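Local coordinates for Fe2OG dioxygenase domain-containing protein (Pseudomonas putida, PDB 4J25) that probably hydroxylates prolyl residues of proteins, plausibly elongation factor Tu, as an iron- and 2-oxoglutarate-dependent prolyl-4-hydroxylase, at residues V196-S200 with G201-H205; V36-L39 with A40-W44; A110-D113 with Q114-L117. All coordinates share one frame; numbering follows the deposited sequence.

In the fold
From the N terminus, interaction 2 comes first, at the C-terminal turns of helix 32-42, where the chain swings into the outermost strand 44-47. Interaction 3 follows within helix 103-123, and interaction 1 is last, where strand 195-199 leaves the larger sheet for strand 205-207, whose H205 binds the metal. Each joins adjacent segments, so none encloses or crosses another. Interactions 1 and 2 touch directly: strand 195-199 pairs antiparallel with 44-47, and L199 N lies 3.0 Å from G43 O, a probable hydrogen bond. Interaction 3 touches neither (nearest atoms about 4 Å from interaction 1, about 5 Å from interaction 2), yet its helix packs on helix 32-42 through L115 on V35.

Interaction 1 (V196-S200 with G201-H205); sequences VVFLS and GEVPH. With MN (manganese (II) ion), chain I; OGA (N-oxalylglycine), chain J.
F198 meets H205 and V203 at the end of strand 195-199, in the double-stranded beta-helix that carries the HxD...H metal triad of 2-oxoglutarate oxygenases. Its CG sits between the backbone N and the carbonyl carbon (chi1 56°), which puts the ring across the loop. There its edge addresses one face of H205 in a T-shaped pair, the planes at 63°. The closest approach of the two rings is F198 CZ to H205 CE1, 3.3 Å. On the same ring, F198 CD2 packs obliquely on V203 CB at 3.9 Å. L199 then ends the strand with a carbonyl that takes two backbone donors: V203 N at 3.3 Å from L199 O approaches nearly along the C=O axis, while E202 N, 3.1 Å from the same oxygen, comes from well above the carbonyl plane. These two bonds close the tight turn 199-203, after which the chain reaches H205. At S200, OG bonds to S159 on strand 156-163, whereas the carbonyl O is linked to V203 O by a water that donates to both. V203 O also accepts H205 ND1 at 3.0 Å, almost straight (173°) and in the plane of the imidazole. With the ring held by this bond and by F198, its other nitrogen is presented to the manganese, which H146 and D148 also bind beside N-oxalylglycine and a water; H205 NE2 lies 2.1 Å from the metal.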
# COMPACT_ATOMS: atom_id res chain seq x y z
N VAL A 196 4.55 1.38 1.55
CA VAL A 196 4.41 1.25 2.99
C VAL A 196 3.54 0.04 3.26
O VAL A 196 2.48 -0.09 2.67
CB VAL A 196 3.75 2.49 3.62
CG1 VAL A 196 3.59 2.31 5.16
CG2 VAL A 196 4.56 3.70 3.33
N VAL A 197 4.00 -0.85 4.13
CA VAL A 197 3.25 -2.05 4.50
C VAL A 197 3.11 -2.07 6.02
O VAL A 197 4.06 -1.77 6.75
CB VAL A 197 4.00 -3.33 4.05
CG1 VAL A 197 3.15 -4.56 4.24
CG2 VAL A 197 4.40 -3.22 2.57
N PHE A 198 1.93 -2.40 6.52
CA PHE A 198 1.76 -2.52 7.97
C PHE A 198 0.67 -3.51 8.38
O PHE A 198 -0.20 -3.92 7.57
CB PHE A 198 1.51 -1.15 8.63
CG PHE A 198 0.33 -0.39 8.07
CD1 PHE A 198 0.51 0.51 7.03
CD2 PHE A 198 -0.94 -0.56 8.61
CE1 PHE A 198 -0.55 1.21 6.52
CE2 PHE A 198 -2.00 0.14 8.10
CZ PHE A 198 -1.82 1.02 7.05
N LEU A 199 0.73 -3.93 9.64
CA LEU A 199 -0.29 -4.78 10.20
C LEU A 199 -1.60 -4.00 10.40
O LEU A 199 -1.64 -3.04 11.17
CB LEU A 199 0.21 -5.41 11.52
CG LEU A 199 1.43 -6.31 11.34
CD1 LEU A 199 1.95 -6.83 12.69
CD2 LEU A 199 1.13 -7.48 10.41
N SER A 200 -2.66 -4.44 9.73
CA SER A 200 -3.90 -3.69 9.67
C SER A 200 -4.61 -3.52 11.01
O SER A 200 -5.24 -2.50 11.25
CB SER A 200 -4.89 -4.36 8.70
OG SER A 200 -4.28 -4.64 7.45
N GLY A 201 -4.51 -4.52 11.88
CA GLY A 201 -5.19 -4.47 13.16
C GLY A 201 -4.42 -3.68 14.20
O GLY A 201 -4.93 -3.47 15.31
N GLU A 202 -3.22 -3.24 13.86
CA GLU A 202 -2.30 -2.69 14.86
C GLU A 202 -1.91 -1.22 14.71
O GLU A 202 -1.65 -0.54 15.71
CB GLU A 202 -1.02 -3.50 14.90
CG GLU A 202 0.14 -2.75 15.54
CD GLU A 202 1.38 -3.60 15.71
OE1 GLU A 202 2.47 -3.02 15.94
OE2 GLU A 202 1.26 -4.85 15.62
N VAL A 203 -1.82 -0.72 13.48
CA VAL A 203 -1.28 0.62 13.29
C VAL A 203 -2.34 1.64 12.89
O VAL A 203 -2.76 1.68 11.73
CB VAL A 203 -0.19 0.64 12.23
CG1 VAL A 203 0.37 2.06 12.07
CG2 VAL A 203 0.91 -0.31 12.62
N PRO A 204 -2.78 2.46 13.86
CA PRO A 204 -3.68 3.55 13.49
C PRO A 204 -2.93 4.49 12.58
O PRO A 204 -1.71 4.62 12.71
CB PRO A 204 -3.99 4.22 14.83
CG PRO A 204 -3.62 3.23 15.87
CD PRO A 204 -2.48 2.46 15.30
N HIS A 205 -3.63 5.14 11.66
CA HIS A 205 -2.96 6.04 10.73
C HIS A 205 -3.95 7.04 10.16
O HIS A 205 -5.16 6.87 10.28
CB HIS A 205 -2.26 5.27 9.61
CG HIS A 205 -3.17 4.38 8.82
ND1 HIS A 205 -3.55 3.13 9.27
CD2 HIS A 205 -3.76 4.54 7.61
CE1 HIS A 205 -4.35 2.57 8.39
NE2 HIS A 205 -4.49 3.39 7.36
MN MN I . -6.10 3.11 6.06
C1 OGA J . -6.69 3.72 3.41
C2 OGA J . -5.54 4.58 3.83
C4 OGA J . -3.57 5.98 3.28
C5 OGA J . -2.78 6.51 2.14
O1 OGA J . -7.01 3.74 2.19
O2 OGA J . -7.30 2.98 4.26
O2' OGA J . -5.33 4.78 5.02
O3 OGA J . -1.56 6.76 2.30
N1 OGA J . -4.67 5.17 2.84
O4 OGA J . -3.31 6.70 1.01
O HOH W 1 -4.52 -0.08 10.40
O HOH W 2 -4.65 2.03 4.73

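Interaction 2 (V36-L39 with A40-W44); sequences VDDL and ATHGW
T41 and D37 are joined twice near the C-terminal end of helix 32-42, one turn apart, and both bonds fall on one carbonyl oxygen. Among the backbone bonds, T41 N reaches D37 O at 2.9 Å. The same i to i+4 spacing is kept by A40 N to V36 O at 3.0 Å and by H42 N to D38 O at 2.8 Å. G43 N bonds to L39 O at 3.0 Å by a more bent path (130°), standing above the carbonyl plane, and more weakly to D38 O, close to where the helix gives way. G43 has left helical angles with phi 85°, where a side chain would run into the carbonyl oxygen of H42; its CA lies 3.2 Å from L39 O in a CH...O contact. The one side-chain bond across the segments comes from T41 OG1, 3.0 Å from D37 O: with chi1 62° the hydroxyl folds back on its own helix. Van der Waals contacts complete the turn. L39 CD2 lies 3.9 Å from W44 CA, and D38 CB meets W44 O at 3.3 Å. D38 OD2 bonds to S45, while L39 also packs on I119 and L123 of helix 103-123. The carbonyls of V36 to L39 thus each receive a backbone NH, that of D37 a threonine hydroxyl as well, with glycine permitting the sharp exit into strand 44-47.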
# COMPACT_ATOMS: atom_id res chain seq x y z
N VAL A 36 9.34 -8.51 5.21
CA VAL A 36 8.81 -9.49 6.15
C VAL A 36 9.48 -9.37 7.53
O VAL A 36 8.80 -9.40 8.55
CB VAL A 36 8.97 -10.93 5.62
CG1 VAL A 36 8.40 -11.92 6.64
CG2 VAL A 36 8.24 -11.09 4.30
N ASP A 37 10.81 -9.24 7.56
CA ASP A 37 11.50 -9.05 8.85
C ASP A 37 10.98 -7.79 9.56
O ASP A 37 10.68 -7.84 10.76
CB ASP A 37 13.01 -8.99 8.64
CG ASP A 37 13.77 -8.60 9.89
OD1 ASP A 37 13.20 -8.69 11.00
OD2 ASP A 37 14.95 -8.21 9.77
N ASP A 38 10.82 -6.69 8.82
CA ASP A 38 10.28 -5.45 9.39
C ASP A 38 8.87 -5.65 9.96
O ASP A 38 8.56 -5.17 11.05
CB ASP A 38 10.22 -4.32 8.36
CG ASP A 38 11.59 -3.81 7.93
OD1 ASP A 38 12.59 -4.06 8.65
OD2 ASP A 38 11.67 -3.12 6.88
N LEU A 39 8.00 -6.33 9.22
CA LEU A 39 6.65 -6.59 9.73
C LEU A 39 6.69 -7.37 11.04
O LEU A 39 5.93 -7.09 11.95
CB LEU A 39 5.81 -7.37 8.72
CG LEU A 39 5.29 -6.57 7.53
CD1 LEU A 39 4.62 -7.53 6.59
CD2 LEU A 39 4.33 -5.48 7.99
N ALA A 40 7.59 -8.34 11.12
CA ALA A 40 7.71 -9.19 12.32
C ALA A 40 8.25 -8.41 13.51
O ALA A 40 7.79 -8.59 14.64
CB ALA A 40 8.61 -10.37 12.03
N THR A 41 9.21 -7.54 13.26
CA THR A 41 9.93 -6.87 14.34
C THR A 41 9.24 -5.57 14.79
O THR A 41 9.24 -5.25 15.98
CB THR A 41 11.36 -6.58 13.92
OG1 THR A 41 11.35 -5.71 12.79
CG2 THR A 41 12.07 -7.86 13.52
N HIS A 42 8.66 -4.84 13.84
CA HIS A 42 8.09 -3.51 14.11
C HIS A 42 6.62 -3.37 13.77
O HIS A 42 6.00 -2.37 14.14
CB HIS A 42 8.83 -2.41 13.33
CG HIS A 42 10.30 -2.35 13.58
ND1 HIS A 42 11.23 -2.57 12.59
CD2 HIS A 42 11.00 -2.05 14.70
CE1 HIS A 42 12.45 -2.44 13.09
NE2 HIS A 42 12.33 -2.13 14.37
N GLY A 43 6.05 -4.33 13.05
CA GLY A 43 4.66 -4.21 12.64
C GLY A 43 4.45 -3.40 11.37
O GLY A 43 3.32 -3.23 10.92
N TRP A 44 5.53 -2.87 10.80
CA TRP A 44 5.42 -2.06 9.59
C TRP A 44 6.73 -2.01 8.83
O TRP A 44 7.78 -2.32 9.38
CB TRP A 44 4.96 -0.63 9.92
CG TRP A 44 5.97 0.18 10.67
CD1 TRP A 44 6.28 0.08 12.01
CD2 TRP A 44 6.81 1.21 10.14
NE1 TRP A 44 7.26 0.99 12.32
CE2 TRP A 44 7.59 1.70 11.20
CE3 TRP A 44 6.97 1.78 8.87
CZ2 TRP A 44 8.53 2.72 11.04
CZ3 TRP A 44 7.89 2.81 8.70
CH2 TRP A 44 8.66 3.27 9.78

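Interaction 3 (A110-D113 with Q114-L117); sequences AAMD and QLRL
D113 and R116 extend along each other in the same direction on helix 103-123 and close a salt bridge three residues apart. The carboxylate and guanidinium planes are turned 46° against each other. Both arginine bonds fall on D113 OD1, while D113 OD2 stays 3.9 Å from R116 NH2. D113 OD1 lies at the guanidinium edge, close to its plane, and takes R116 NH2 on its syn side at 2.7 Å with a fairly straight bond (154°). R116 NE makes a second, weak bond to D113 OD1 at 3.1 Å. The arginine chain leaves extended and then bends at chi3 (59°), and this kink brings the NE and NH2 edge round to the acid. A water bridges the same groups, 2.6 Å from D113 OD1. Replacing D113 with an alanine would probably leave R116 NE and NH2 without their acidic mate, the guanidinium then being held mainly by the NH1 bond to L127 O. M112 and L115 likewise run abreast, with M112 SD 4.1 Å from L115 CD2; L115 continues onto V35 and F221, and M112 onto F50. The i to i+4 backbone bonds, R116 N to M112 O among them, are those of a regular helix, in which residues three apart lie on neighbouring turns. R116 also touches F221, so the ion pair borders the apolar packing; it would probably offset the two charges, and the water gives D113 OD1 a further donor and R116 NE a further acceptor.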
# COMPACT_ATOMS: atom_id res chain seq x y z
N ALA A 110 1.62 -9.08 -9.59
CA ALA A 110 2.59 -10.17 -9.57
C ALA A 110 3.59 -9.96 -8.44
O ALA A 110 3.91 -10.90 -7.72
CB ALA A 110 3.28 -10.31 -10.93
N ALA A 111 4.02 -8.72 -8.23
CA ALA A 111 4.97 -8.42 -7.15
C ALA A 111 4.31 -8.60 -5.78
O ALA A 111 4.94 -9.12 -4.84
CB ALA A 111 5.52 -7.01 -7.29
N MET A 112 3.07 -8.16 -5.65
CA MET A 112 2.37 -8.26 -4.39
C MET A 112 2.02 -9.72 -4.10
O MET A 112 1.94 -10.12 -2.95
CB MET A 112 1.12 -7.39 -4.38
CG MET A 112 1.44 -5.90 -4.47
SD MET A 112 2.39 -5.33 -3.05
CE MET A 112 4.03 -5.30 -3.60
N ASP A 113 1.83 -10.53 -5.15
CA ASP A 113 1.61 -11.95 -4.92
C ASP A 113 2.88 -12.57 -4.36
O ASP A 113 2.81 -13.43 -3.49
CB ASP A 113 1.14 -12.70 -6.15
CG ASP A 113 0.74 -14.12 -5.84
OD1 ASP A 113 -0.29 -14.32 -5.16
OD2 ASP A 113 1.44 -15.07 -6.23
N GLN A 114 4.03 -12.13 -4.83
CA GLN A 114 5.29 -12.60 -4.25
C GLN A 114 5.41 -12.20 -2.78
O GLN A 114 5.87 -12.98 -1.97
CB GLN A 114 6.47 -12.02 -5.00
CG GLN A 114 6.84 -12.72 -6.28
CD GLN A 114 8.08 -12.10 -6.88
OE1 GLN A 114 8.07 -10.94 -7.24
NE2 GLN A 114 9.16 -12.87 -6.96
N LEU A 115 5.04 -10.96 -2.48
CA LEU A 115 5.01 -10.48 -1.11
C LEU A 115 4.04 -11.29 -0.22
O LEU A 115 4.37 -11.60 0.90
CB LEU A 115 4.66 -8.98 -1.07
CG LEU A 115 4.63 -8.33 0.32
CD1 LEU A 115 5.92 -8.60 1.07
CD2 LEU A 115 4.38 -6.83 0.20
N ARG A 116 2.86 -11.63 -0.74
CA ARG A 116 1.93 -12.54 -0.06
C ARG A 116 2.57 -13.86 0.37
O ARG A 116 2.46 -14.27 1.54
CB ARG A 116 0.71 -12.84 -0.93
CG ARG A 116 -0.39 -13.59 -0.16
CD ARG A 116 -1.66 -13.72 -0.98
NE ARG A 116 -1.41 -14.44 -2.22
CZ ARG A 116 -1.33 -15.76 -2.34
NH1 ARG A 116 -1.51 -16.55 -1.29
NH2 ARG A 116 -1.08 -16.30 -3.53
N LEU A 117 3.25 -14.51 -0.57
CA LEU A 117 3.87 -15.81 -0.30
C LEU A 117 5.03 -15.65 0.68
O LEU A 117 5.28 -16.53 1.49
CB LEU A 117 4.38 -16.47 -1.58
CG LEU A 117 3.34 -16.80 -2.67
CD1 LEU A 117 4.03 -17.43 -3.91
CD2 LEU A 117 2.26 -17.73 -2.16
O HOH W 3 -1.86 -12.43 -4.38